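Local coordinates for protein N-acetylglucosamine-6-phosphate deacetylase (Mycobacterium smegmatis, PDB 6FV4) that probably removes the acetyl group from N-acetylglucosamine-6-phosphate, acting as a metal-dependent hydrolase of the NagA family, at residues 345-348 / 349-353; 122-125 / 126-130; 205-208 / 209-213; 389-392 / 393-396; 324-327 / 328-331. The protein carries 1 engineered substitution. One frame throughout, in Å; residues are numbered along the deposited sequence.

All five contacts are local, and their chemistry follows their place in the fold. Interaction 1 is the buried one, a widened turn of helix 339-357; it touches interaction 5 on helix 324-334, the preceding helix, through Phe-328 and Met-324. Interactions 2, 3 and 5 are partly buried; 2 sits at a helix C-terminus closed by a Schellman motif, 3 at an N-terminus closed by a capping box. Interaction 4 is a surface contact where short strand 390-391 turns into the loop after it, about 45 Å from interaction 3, centre to centre. Backbone bonds dominate 1, a guanidinium over a carbonyl marks 2 and 5, side-chain caps shape 3, and a proline on an indole defines 4.

Interaction 1: 345-348 / 349-353; sequences LAVR and QACVN
Val-347 and Arg-348 direct their carbonyls at Cys-351, Val-352 and Asn-353, where helix 339-357 widens into a pi-type turn at 349-352. The backbone bonds supply the evidence. Just upstream the spacing is alpha-helical: Gln-349 N donates to Leu-345 O over 2.9 Å, and Ala-350 N to Ala-346 O over 2.8 Å. Val-347 O then has two weak donors, Cys-351 N at 2.9 Å but bent to 125°, and Val-352 N at 3.3 Å. The latter already spans five residues, though Val-352 N also donates weakly to Arg-348 O; the strong five-residue bond is that of Asn-353 N to Arg-348 O, at 2.7 Å and 164°, in the carbonyl plane.

Among the side chains, the extended Gln-349 passes obliquely over the end of Leu-345, its NE2 lying 3.8 Å from Leu-345 CD1. The polar ends find their main partners beyond this turn: Gln-349 OE1 bonds Tyr-266, Arg-348 NE pairs with Glu-276, and Asn-353 ND2 donates to the carbonyls of Pro-275 and Leu-278. The two buried amides are thus satisfied by neighbouring parts of the fold.

Apolar packing covers another flank, with Ala-346, Val-347 and Ala-350 against Phe-328 of helix 324-334, and Cys-351 on Phe-68 of strand 63-76. Within the turn, a chi1 of -46° sets Cys-351 SG beside its own backbone N, 4.2 Å from Val-347 CG1.

Interaction 2: 122-125 / 126-130; sequences GLAR and QVRAG
Arg-128 folds back over Ala-124 in the last turns of helix 113-129, the helix of the beta-alpha-beta unit between strands 104-109 and 134-138. Its CB lies 3.7 Å from Arg-125 O, and CG comes 3.6 Å from Ala-124 O. The chain then bends at chi3 (-68°), which swings the guanidinium back along the helix. CZ sits 3.6 Å from Ala-124 O, and this oxygen stands above the centre of the guanidinium plane. At the tip, NH1 is 3.8 Å from Ala-124 CB, while NH2 lies 3.7 Å from Arg-125 N; a long, weak ion pair links NH1 to Glu-171.

The same carbonyl accepts from Arg-128 N at 3.0 Å with an N-H angle of 164°. On another flank Gln-126 OE1 approaches Leu-123 CD2 at 3.4 Å, but its bond is to Thr-89. Arg-125 NH1 and Gln-126 NE2 both hold Asp-86.

Gly-130, with positive phi, closes the helix in a Schellman motif. Because the guanidinium covers a carbonyl oxygen near this C-terminal end, its positive charge would be expected to interact favourably with the partial negative charge there, without any direct hydrogen bond to that oxygen.

Interaction 3: 205-208 / 209-213; sequences TEAT and YDQTR
Between Thr-208 and Tyr-209 the backbone passes from extended to helical, psi changing from 172° to -47°, and helix 209-217 begins with Thr-208 as its N-cap. Thr-208 and Gln-211 form a capping box, each side chain bonding the other's backbone NH. Gln-211 N donates to Thr-208 OG1 over 3.3 Å; in return Thr-208 N donates to Gln-211 OE1 over 2.9 Å, at 168°, in the plane of the amide and on a lone pair. Thr-208 OG1 stands between its own backbone N and carbonyl carbon, which turns it toward the first helical turn, whereas the extended Gln-211 chain reaches back across it.

Thr-208 O is gripped twice by Thr-212: its N comes at 3.0 Å and its OG1 at 2.8 Å, from opposite faces of the carbonyl plane. Thr-212 OG1 also lies 3.6 Å from Ala-207 CB. Before the cap, Thr-205 OG1 accepts from Ala-207 N in an ST turn just after His-204, a metal ligand; the same Thr-205 hydroxyl is also bonded to Glu-182.

Further support comes from Glu-237, which accepts from Tyr-209 N, and from Glu-246, bonded to Tyr-209 OH; Tyr-209 also packs on Ala-264 of the second subunit. Finally, a water donates to Gln-211 OE1 at 2.7 Å and to Glu-206 O at 3.1 Å, bridging the box to the loop.

Interaction 4: 389-392 / 393-396; sequences GEWV and VTPG
Trp-391 turns its indole under Thr-394 and Pro-395 through two torsions: chi1 of -64° sets CG beside the backbone N, and chi2 of 111° presents one ring face to the proline. The chain turns a corner at Val-392, which brings the following residues back over this ring.

Pro-395 CD supplies the clearest contact. It stands 3.9 Å from the centroid of the Trp-391 six-membered ring and 8° off the ring normal, a CH-pi interaction by both criteria. The two side chains cross at about a right angle, and CD is the one Pro-395 side-chain atom within 4.2 Å of the indole. Thr-394 touches the base of the tryptophan side chain, its CB 3.8 Å from Trp-391 CB, and reaches the pyrrole end of the indole with OG1, anti to the backbone N and over the face at 3.9 Å from Trp-391 CG. Val-393 O comes within 3.5 Å of Trp-391 CE3, approaching obliquely.

No direct hydrogen bond joins the two segments. A water spans them instead, donating to Val-392 O at 3.0 Å and accepting from Thr-394 N at 2.8 Å. Val-392 and Val-393 touch more loosely, CG1 of the former 4.3 Å from CG2 of the latter.

Around this pair of segments, Trp-391, Thr-394 and Pro-395 all touch Arg-57 of strand 57-58, while Val-392 and Val-393 pack on helix 86-98. Trp-391 and Pro-395 also share Ala-384 of strand 382-387. Opposite Val-385 of that strand stand both Val-392 and Val-393, the defining feature of a classic beta bulge.

Interaction 5: 324-327 / 328-331; sequences MEQV and FRLA
Glu-325 and Arg-329 form a salt bridge one turn apart on helix 324-334, with OE1 of the glutamate 3.4 Å from NH1 of the arginine; the bond is straight at 168° but long and weak. The carboxylate has firmer partners elsewhere, OE2 bonding His-99 and OE1 the backbone N of Val-382. Carboxylate and guanidinium planes stand 72° apart, so the groups do not pair in one plane.

A bend at chi3 (41°) lays the guanidinium of Arg-329 back along the helix, with Glu-325 O 3.7 Å above its plane, over the centre. Glu-325 CG lies 3.4 Å from Arg-329 NH1, and Gln-326 CG is 3.7 Å from Arg-329 NH2. A water accepts from Arg-329 NE at 3.3 Å and donates to Gln-326 O at 3.0 Å.

Regular backbone bonds run beneath these groups, including Ala-331 N to Val-327 O at 2.7 Å. Toward the interior, the Phe-328 ring packs against helix 339-357 and meets the ring of Phe-68 on strand 63-76. Met-324 packs on Phe-68 too, its side chain about 8 Å from that of His-72, a zinc ligand.

The helix thus divides its chemistry between an apolar face and a charged one. Since His-99 and Val-382 also engage Glu-325, the long bridge to Arg-329 is best read as a modest electrostatic supplement to a carboxylate already anchored.

Interaction 1: 345-348 / 349-353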
loop_
_atom_site.group_PDB
_atom_site.type_symbol
_atom_site.label_atom_id
_atom_site.label_comp_id
_atom_site.label_asym_id
_atom_site.label_seq_id
_atom_site.Cartn_x
_atom_site.Cartn_y
_atom_site.Cartn_z
ATOM N N LEU B 345 -17.959 -1.103 3.640
ATOM C CA LEU B 345 -16.581 -1.184 4.103
ATOM C C LEU B 345 -16.448 -0.606 5.509
ATOM O O LEU B 345 -15.824 -1.215 6.377
ATOM C CB LEU B 345 -15.663 -0.451 3.134
ATOM C CG LEU B 345 -14.193 -0.382 3.537
ATOM C CD1 LEU B 345 -13.595 -1.771 3.598
ATOM C CD2 LEU B 345 -13.427 0.530 2.559
ATOM N N ALA B 346 -17.045 0.567 5.747
ATOM C CA ALA B 346 -16.911 1.226 7.038
ATOM C C ALA B 346 -17.490 0.369 8.160
ATOM O O ALA B 346 -16.941 0.336 9.267
ATOM C CB ALA B 346 -17.585 2.599 6.985
ATOM N N VAL B 347 -18.571 -0.372 7.882
ATOM C CA VAL B 347 -19.133 -1.245 8.912
ATOM C C VAL B 347 -18.161 -2.368 9.255
ATOM O O VAL B 347 -17.994 -2.731 10.427
ATOM C CB VAL B 347 -20.507 -1.783 8.470
ATOM C CG1 VAL B 347 -20.899 -2.991 9.314
ATOM C CG2 VAL B 347 -21.547 -0.709 8.615
ATOM N N ARG B 348 -17.492 -2.933 8.253
ATOM C CA ARG B 348 -16.449 -3.917 8.539
ATOM C C ARG B 348 -15.331 -3.305 9.381
ATOM O O ARG B 348 -14.870 -3.907 10.357
ATOM C CB ARG B 348 -15.880 -4.464 7.236
ATOM C CG ARG B 348 -16.649 -5.648 6.663
ATOM C CD ARG B 348 -16.395 -5.774 5.167
ATOM N NE ARG B 348 -16.627 -7.138 4.679
ATOM C CZ ARG B 348 -17.794 -7.599 4.241
ATOM N NH1 ARG B 348 -18.864 -6.809 4.213
ATOM N NH2 ARG B 348 -17.897 -8.853 3.822
ATOM N N GLN B 349 -14.881 -2.103 9.015
ATOM C CA GLN B 349 -13.726 -1.525 9.695
ATOM C C GLN B 349 -14.059 -1.017 11.092
ATOM O O GLN B 349 -13.167 -0.962 11.950
ATOM C CB GLN B 349 -13.152 -0.386 8.863
ATOM C CG GLN B 349 -12.562 -0.860 7.551
ATOM C CD GLN B 349 -12.061 0.282 6.722
ATOM O OE1 GLN B 349 -12.534 1.413 6.875
ATOM N NE2 GLN B 349 -11.082 0.009 5.850
ATOM N N ALA B 350 -15.300 -0.586 11.333
ATOM C CA ALA B 350 -15.650 0.016 12.614
ATOM C C ALA B 350 -16.357 -0.949 13.554
ATOM O O ALA B 350 -16.510 -0.627 14.741
ATOM C CB ALA B 350 -16.547 1.242 12.409
ATOM N N CYS B 351 -16.796 -2.108 13.047
ATOM C CA CYS B 351 -17.626 -3.043 13.798
ATOM C C CYS B 351 -17.079 -4.468 13.756
ATOM O O CYS B 351 -16.830 -5.063 14.812
ATOM C CB CYS B 351 -19.073 -3.029 13.278
ATOM S SG CYS B 351 -19.810 -1.370 12.989
ATOM N N VAL B 352 -16.873 -5.039 12.574
ATOM C CA VAL B 352 -16.552 -6.469 12.498
ATOM C C VAL B 352 -15.064 -6.731 12.679
ATOM O O VAL B 352 -14.665 -7.552 13.516
ATOM C CB VAL B 352 -17.065 -7.079 11.180
ATOM C CG1 VAL B 352 -16.792 -8.585 11.182
ATOM C CG2 VAL B 352 -18.546 -6.791 11.007
ATOM N N ASN B 353 -14.225 -6.063 11.902
ATOM C CA ASN B 353 -12.786 -6.311 11.970
ATOM C C ASN B 353 -12.229 -6.112 13.366
ATOM O O ASN B 353 -11.421 -6.947 13.802
ATOM C CB ASN B 353 -12.038 -5.412 10.975
ATOM C CG ASN B 353 -12.505 -5.619 9.535
ATOM O OD1 ASN B 353 -13.199 -6.581 9.250
ATOM N ND2 ASN B 353 -12.113 -4.716 8.634
#

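Interaction 2: 122-125 / 126-130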
loop_
_atom_site.group_PDB
_atom_site.type_symbol
_atom_site.label_atom_id
_atom_site.label_comp_id
_atom_site.label_asym_id
_atom_site.label_seq_id
_atom_site.Cartn_x
_atom_site.Cartn_y
_atom_site.Cartn_z
ATOM N N GLY B 122 -8.167 -2.069 38.981
ATOM C CA GLY B 122 -9.381 -1.263 38.982
ATOM C C GLY B 122 -10.187 -1.349 37.694
ATOM O O GLY B 122 -11.425 -1.336 37.721
ATOM N N LEU B 123 -9.512 -1.402 36.541
ATOM C CA LEU B 123 -10.275 -1.505 35.299
ATOM C C LEU B 123 -10.892 -2.893 35.145
ATOM O O LEU B 123 -11.977 -3.029 34.566
ATOM C CB LEU B 123 -9.393 -1.170 34.082
ATOM C CG LEU B 123 -9.083 0.288 33.737
ATOM C CD1 LEU B 123 -8.348 0.385 32.380
ATOM C CD2 LEU B 123 -10.355 1.127 33.695
ATOM N N ALA B 124 -10.223 -3.936 35.651
ATOM C CA ALA B 124 -10.789 -5.284 35.568
ATOM C C ALA B 124 -12.147 -5.358 36.264
ATOM O O ALA B 124 -13.039 -6.089 35.825
ATOM C CB ALA B 124 -9.826 -6.301 36.184
ATOM N N ARG B 125 -12.324 -4.599 37.345
ATOM C CA ARG B 125 -13.619 -4.569 38.021
ATOM C C ARG B 125 -14.686 -3.926 37.138
ATOM O O ARG B 125 -15.853 -4.351 37.132
ATOM C CB ARG B 125 -13.483 -3.827 39.356
ATOM C CG ARG B 125 -14.792 -3.689 40.115
ATOM C CD ARG B 125 -14.587 -3.028 41.490
ATOM N NE ARG B 125 -15.842 -2.422 41.917
ATOM C CZ ARG B 125 -16.160 -1.155 41.686
ATOM N NH1 ARG B 125 -15.293 -0.364 41.063
ATOM N NH2 ARG B 125 -17.335 -0.674 42.084
ATOM N N GLN B 126 -14.312 -2.909 36.371
ATOM C CA GLN B 126 -15.290 -2.323 35.460
ATOM C C GLN B 126 -15.538 -3.188 34.228
ATOM O O GLN B 126 -16.637 -3.142 33.666
ATOM C CB GLN B 126 -14.854 -0.916 35.076
ATOM C CG GLN B 126 -15.180 0.081 36.188
ATOM C CD GLN B 126 -14.126 1.124 36.333
ATOM O OE1 GLN B 126 -13.261 1.261 35.472
ATOM N NE2 GLN B 126 -14.189 1.887 37.415
ATOM N N VAL B 127 -14.563 -3.990 33.798
ATOM C CA VAL B 127 -14.860 -5.046 32.826
ATOM C C VAL B 127 -15.929 -5.992 33.375
ATOM O O VAL B 127 -16.936 -6.283 32.712
ATOM C CB VAL B 127 -13.578 -5.809 32.446
ATOM C CG1 VAL B 127 -13.895 -6.890 31.391
ATOM C CG2 VAL B 127 -12.520 -4.847 31.894
ATOM N N ARG B 128 -15.724 -6.489 34.606
ATOM C CA ARG B 128 -16.689 -7.411 35.204
ATOM C C ARG B 128 -18.044 -6.750 35.405
ATOM O O ARG B 128 -19.080 -7.410 35.264
ATOM C CB ARG B 128 -16.141 -7.968 36.527
ATOM C CG ARG B 128 -15.075 -9.036 36.319
ATOM C CD ARG B 128 -14.609 -9.689 37.622
ATOM N NE ARG B 128 -13.866 -8.764 38.472
ATOM C CZ ARG B 128 -12.555 -8.569 38.411
ATOM N NH1 ARG B 128 -11.820 -9.217 37.513
ATOM N NH2 ARG B 128 -11.983 -7.704 39.235
ATOM N N ALA B 129 -18.067 -5.444 35.686
ATOM C CA ALA B 129 -19.334 -4.729 35.799
ATOM C C ALA B 129 -19.996 -4.464 34.448
ATOM O O ALA B 129 -21.180 -4.121 34.414
ATOM C CB ALA B 129 -19.130 -3.395 36.524
ATOM N N GLY B 130 -19.283 -4.602 33.340
ATOM C CA GLY B 130 -19.916 -4.399 32.049
ATOM C C GLY B 130 -19.815 -3.005 31.469
ATOM O O GLY B 130 -20.433 -2.739 30.427
#

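Interaction 3: 205-208 / 209-213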
loop_
_atom_site.group_PDB
_atom_site.type_symbol
_atom_site.label_atom_id
_atom_site.label_comp_id
_atom_site.label_asym_id
_atom_site.label_seq_id
_atom_site.Cartn_x
_atom_site.Cartn_y
_atom_site.Cartn_z
ATOM N N THR B 205 7.352 1.991 18.160
ATOM C CA THR B 205 8.537 1.196 17.922
ATOM C C THR B 205 9.362 1.789 16.788
ATOM O O THR B 205 8.830 2.397 15.858
ATOM C CB THR B 205 8.146 -0.251 17.601
ATOM O OG1 THR B 205 9.308 -0.993 17.221
ATOM C CG2 THR B 205 7.116 -0.298 16.480
ATOM N N GLU B 206 10.675 1.614 16.915
ATOM C CA GLU B 206 11.662 1.887 15.886
ATOM C C GLU B 206 12.157 0.600 15.231
ATOM O O GLU B 206 13.249 0.586 14.654
ATOM C CB GLU B 206 12.833 2.672 16.491
ATOM C CG GLU B 206 12.427 3.989 17.166
ATOM C CD GLU B 206 11.825 4.986 16.183
ATOM O OE1 GLU B 206 12.244 4.991 14.997
ATOM O OE2 GLU B 206 10.932 5.767 16.588
ATOM N N ALA B 207 11.374 -0.482 15.318
ATOM C CA ALA B 207 11.787 -1.768 14.778
ATOM C C ALA B 207 11.940 -1.708 13.265
ATOM O O ALA B 207 11.246 -0.962 12.574
ATOM C CB ALA B 207 10.769 -2.852 15.122
ATOM N N THR B 208 12.842 -2.528 12.749
ATOM C CA THR B 208 12.974 -2.649 11.313
ATOM C C THR B 208 11.881 -3.569 10.767
ATOM O O THR B 208 11.120 -4.205 11.514
ATOM C CB THR B 208 14.363 -3.169 10.947
ATOM O OG1 THR B 208 14.494 -4.527 11.386
ATOM C CG2 THR B 208 15.457 -2.317 11.612
ATOM N N TYR B 209 11.806 -3.619 9.439
ATOM C CA TYR B 209 10.913 -4.556 8.764
ATOM C C TYR B 209 11.147 -5.984 9.245
ATOM O O TYR B 209 10.196 -6.709 9.555
ATOM C CB TYR B 209 11.110 -4.461 7.243
ATOM C CG TYR B 209 10.462 -5.611 6.482
ATOM C CD1 TYR B 209 9.121 -5.567 6.128
ATOM C CD2 TYR B 209 11.190 -6.739 6.134
ATOM C CE1 TYR B 209 8.523 -6.625 5.442
ATOM C CE2 TYR B 209 10.599 -7.800 5.446
ATOM C CZ TYR B 209 9.270 -7.736 5.112
ATOM O OH TYR B 209 8.685 -8.784 4.441
ATOM N N ASP B 210 12.416 -6.401 9.317
ATOM C CA ASP B 210 12.737 -7.774 9.699
ATOM C C ASP B 210 12.321 -8.056 11.139
ATOM O O ASP B 210 11.766 -9.123 11.443
ATOM C CB ASP B 210 14.237 -8.039 9.555
ATOM C CG ASP B 210 14.715 -8.018 8.115
ATOM O OD1 ASP B 210 13.933 -8.351 7.203
ATOM O OD2 ASP B 210 15.899 -7.674 7.907
ATOM N N GLN B 211 12.634 -7.124 12.051
ATOM C CA GLN B 211 12.255 -7.276 13.459
ATOM C C GLN B 211 10.745 -7.337 13.644
ATOM O O GLN B 211 10.257 -8.020 14.556
ATOM C CB GLN B 211 12.824 -6.125 14.282
ATOM C CG GLN B 211 14.326 -6.171 14.394
ATOM C CD GLN B 211 14.900 -4.926 15.019
ATOM O OE1 GLN B 211 14.437 -3.814 14.768
ATOM N NE2 GLN B 211 15.925 -5.107 15.843
ATOM N N THR B 212 9.992 -6.610 12.812
ATOM C CA THR B 212 8.537 -6.623 12.896
ATOM C C THR B 212 7.980 -7.931 12.356
ATOM O O THR B 212 7.078 -8.535 12.959
ATOM C CB THR B 212 7.972 -5.431 12.125
ATOM O OG1 THR B 212 8.517 -4.225 12.670
ATOM C CG2 THR B 212 6.454 -5.382 12.185
ATOM N N ARG B 213 8.516 -8.389 11.225
ATOM C CA ARG B 213 8.096 -9.674 10.682
ATOM C C ARG B 213 8.385 -10.801 11.672
ATOM O O ARG B 213 7.632 -11.775 11.731
ATOM C CB ARG B 213 8.780 -9.901 9.320
ATOM C CG ARG B 213 8.288 -11.133 8.588
ATOM C CD ARG B 213 9.244 -11.562 7.502
ATOM N NE ARG B 213 8.588 -11.590 6.203
ATOM C CZ ARG B 213 7.982 -12.664 5.704
ATOM N NH1 ARG B 213 7.965 -13.788 6.408
ATOM N NH2 ARG B 213 7.398 -12.620 4.507
HETATM O O HOH W 1 15.601 -1.424 15.196
#

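Interaction 4: 389-392 / 393-396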
loop_
_atom_site.group_PDB
_atom_site.type_symbol
_atom_site.label_atom_id
_atom_site.label_comp_id
_atom_site.label_asym_id
_atom_site.label_seq_id
_atom_site.Cartn_x
_atom_site.Cartn_y
_atom_site.Cartn_z
ATOM N N GLY B 389 -30.193 -4.537 23.587
ATOM C CA GLY B 389 -31.628 -4.469 23.381
ATOM C C GLY B 389 -32.334 -3.260 23.953
ATOM O O GLY B 389 -33.560 -3.162 23.814
ATOM N N GLU B 390 -31.619 -2.331 24.578
ATOM C CA GLU B 390 -32.243 -1.158 25.174
ATOM C C GLU B 390 -31.635 0.108 24.593
ATOM O O GLU B 390 -30.456 0.146 24.246
ATOM C CB GLU B 390 -32.092 -1.170 26.691
ATOM C CG GLU B 390 -32.715 -2.413 27.293
ATOM C CD GLU B 390 -32.509 -2.515 28.775
ATOM O OE1 GLU B 390 -32.398 -1.459 29.440
ATOM O OE2 GLU B 390 -32.468 -3.659 29.280
ATOM N N TRP B 391 -32.452 1.146 24.482
ATOM C CA TRP B 391 -31.962 2.405 23.935
ATOM C C TRP B 391 -31.042 3.074 24.954
ATOM O O TRP B 391 -31.485 3.466 26.040
ATOM C CB TRP B 391 -33.134 3.305 23.564
ATOM C CG TRP B 391 -33.988 2.736 22.478
ATOM C CD1 TRP B 391 -35.268 2.262 22.589
ATOM C CD2 TRP B 391 -33.615 2.570 21.107
ATOM N NE1 TRP B 391 -35.717 1.818 21.364
ATOM C CE2 TRP B 391 -34.719 1.997 20.439
ATOM C CE3 TRP B 391 -32.456 2.859 20.376
ATOM C CZ2 TRP B 391 -34.694 1.708 19.080
ATOM C CZ3 TRP B 391 -32.432 2.559 19.020
ATOM C CH2 TRP B 391 -33.545 1.990 18.390
ATOM N N VAL B 392 -29.750 3.158 24.629
ATOM C CA VAL B 392 -28.866 4.108 25.306
ATOM C C VAL B 392 -29.270 5.528 24.939
ATOM O O VAL B 392 -29.564 6.358 25.809
ATOM C CB VAL B 392 -27.393 3.842 24.936
ATOM C CG1 VAL B 392 -26.491 4.944 25.496
ATOM C CG2 VAL B 392 -26.941 2.484 25.422
ATOM N N VAL B 393 -29.279 5.814 23.630
ATOM C CA VAL B 393 -29.826 7.030 23.032
ATOM C C VAL B 393 -31.040 6.610 22.212
ATOM O O VAL B 393 -30.909 5.906 21.206
ATOM C CB VAL B 393 -28.788 7.750 22.160
ATOM C CG1 VAL B 393 -29.435 8.857 21.307
ATOM C CG2 VAL B 393 -27.674 8.320 23.038
ATOM N N THR B 394 -32.224 6.996 22.667
ATOM C CA THR B 394 -33.455 6.687 21.957
ATOM C C THR B 394 -33.654 7.686 20.814
ATOM O O THR B 394 -33.202 8.835 20.910
ATOM C CB THR B 394 -34.635 6.723 22.931
ATOM O OG1 THR B 394 -35.804 6.153 22.327
ATOM C CG2 THR B 394 -34.930 8.145 23.378
ATOM N N PRO B 395 -34.276 7.261 19.705
ATOM C CA PRO B 395 -34.406 8.151 18.538
ATOM C C PRO B 395 -35.017 9.494 18.919
ATOM O O PRO B 395 -36.048 9.558 19.598
ATOM C CB PRO B 395 -35.316 7.362 17.583
ATOM C CG PRO B 395 -35.125 5.937 17.960
ATOM C CD PRO B 395 -34.847 5.921 19.445
ATOM N N GLY B 396 -34.345 10.578 18.502
ATOM C CA GLY B 396 -34.721 11.929 18.858
ATOM C C GLY B 396 -33.929 12.553 20.001
ATOM O O GLY B 396 -33.861 13.787 20.086
HETATM O O HOH W 2 -32.097 7.871 25.317
#

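Interaction 5: 324-327 / 328-331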
loop_
_atom_site.group_PDB
_atom_site.type_symbol
_atom_site.label_atom_id
_atom_site.label_comp_id
_atom_site.label_asym_id
_atom_site.label_seq_id
_atom_site.Cartn_x
_atom_site.Cartn_y
_atom_site.Cartn_z
ATOM N N MET B 324 -16.107 7.328 17.571
ATOM C CA MET B 324 -16.299 6.362 16.493
ATOM C C MET B 324 -17.271 6.885 15.451
ATOM O O MET B 324 -17.118 6.572 14.267
ATOM C CB MET B 324 -16.777 5.020 17.032
ATOM C CG MET B 324 -15.676 4.178 17.645
ATOM S SD MET B 324 -14.237 3.741 16.654
ATOM C CE MET B 324 -14.783 2.235 15.820
ATOM N N GLU B 325 -18.264 7.678 15.873
ATOM C CA GLU B 325 -19.171 8.337 14.939
ATOM C C GLU B 325 -18.414 9.202 13.930
ATOM O O GLU B 325 -18.746 9.219 12.739
ATOM C CB GLU B 325 -20.174 9.188 15.727
ATOM C CG GLU B 325 -20.975 10.157 14.879
ATOM C CD GLU B 325 -21.967 10.950 15.689
ATOM O OE1 GLU B 325 -22.782 11.682 15.098
ATOM O OE2 GLU B 325 -21.947 10.828 16.924
ATOM N N GLN B 326 -17.398 9.941 14.390
ATOM C CA GLN B 326 -16.656 10.807 13.478
ATOM C C GLN B 326 -15.754 10.001 12.553
ATOM O O GLN B 326 -15.667 10.297 11.356
ATOM C CB GLN B 326 -15.829 11.832 14.262
ATOM C CG GLN B 326 -16.656 12.949 14.889
ATOM C CD GLN B 326 -15.883 13.725 15.946
ATOM O OE1 GLN B 326 -15.902 13.365 17.119
ATOM N NE2 GLN B 326 -15.218 14.805 15.538
ATOM N N VAL B 327 -15.064 8.986 13.073
ATOM C CA VAL B 327 -14.160 8.241 12.202
ATOM C C VAL B 327 -14.946 7.414 11.189
ATOM O O VAL B 327 -14.524 7.276 10.030
ATOM C CB VAL B 327 -13.184 7.372 13.011
ATOM C CG1 VAL B 327 -12.407 8.236 14.016
ATOM C CG2 VAL B 327 -13.909 6.254 13.701
ATOM N N PHE B 328 -16.103 6.874 11.597
ATOM C CA PHE B 328 -16.977 6.168 10.661
ATOM C C PHE B 328 -17.365 7.073 9.492
ATOM O O PHE B 328 -17.261 6.682 8.322
ATOM C CB PHE B 328 -18.229 5.675 11.391
ATOM C CG PHE B 328 -19.176 4.858 10.525
ATOM C CD1 PHE B 328 -18.975 3.498 10.341
ATOM C CD2 PHE B 328 -20.271 5.452 9.914
ATOM C CE1 PHE B 328 -19.861 2.735 9.558
ATOM C CE2 PHE B 328 -21.148 4.701 9.125
ATOM C CZ PHE B 328 -20.938 3.342 8.948
ATOM N N ARG B 329 -17.831 8.282 9.802
ATOM C CA ARG B 329 -18.277 9.213 8.770
ATOM C C ARG B 329 -17.112 9.656 7.891
ATOM O O ARG B 329 -17.266 9.783 6.672
ATOM C CB ARG B 329 -18.966 10.401 9.444
ATOM C CG ARG B 329 -19.581 11.441 8.538
ATOM C CD ARG B 329 -20.456 12.432 9.340
ATOM N NE ARG B 329 -19.864 12.830 10.621
ATOM C CZ ARG B 329 -20.376 12.550 11.823
ATOM N NH1 ARG B 329 -21.512 11.866 11.938
ATOM N NH2 ARG B 329 -19.750 12.961 12.920
ATOM N N LEU B 330 -15.926 9.864 8.482
ATOM C CA LEU B 330 -14.749 10.192 7.676
ATOM C C LEU B 330 -14.286 8.994 6.848
ATOM O O LEU B 330 -13.854 9.150 5.699
ATOM C CB LEU B 330 -13.622 10.701 8.580
ATOM C CG LEU B 330 -13.793 12.144 9.067
ATOM C CD1 LEU B 330 -12.730 12.553 10.089
ATOM C CD2 LEU B 330 -13.794 13.103 7.838
ATOM N N ALA B 331 -14.371 7.789 7.407
ATOM C CA ALA B 331 -14.057 6.589 6.638
ATOM C C ALA B 331 -14.946 6.474 5.399
ATOM O O ALA B 331 -14.461 6.163 4.304
ATOM C CB ALA B 331 -14.204 5.348 7.526
HETATM O O HOH W 3 -16.622 13.098 10.777
#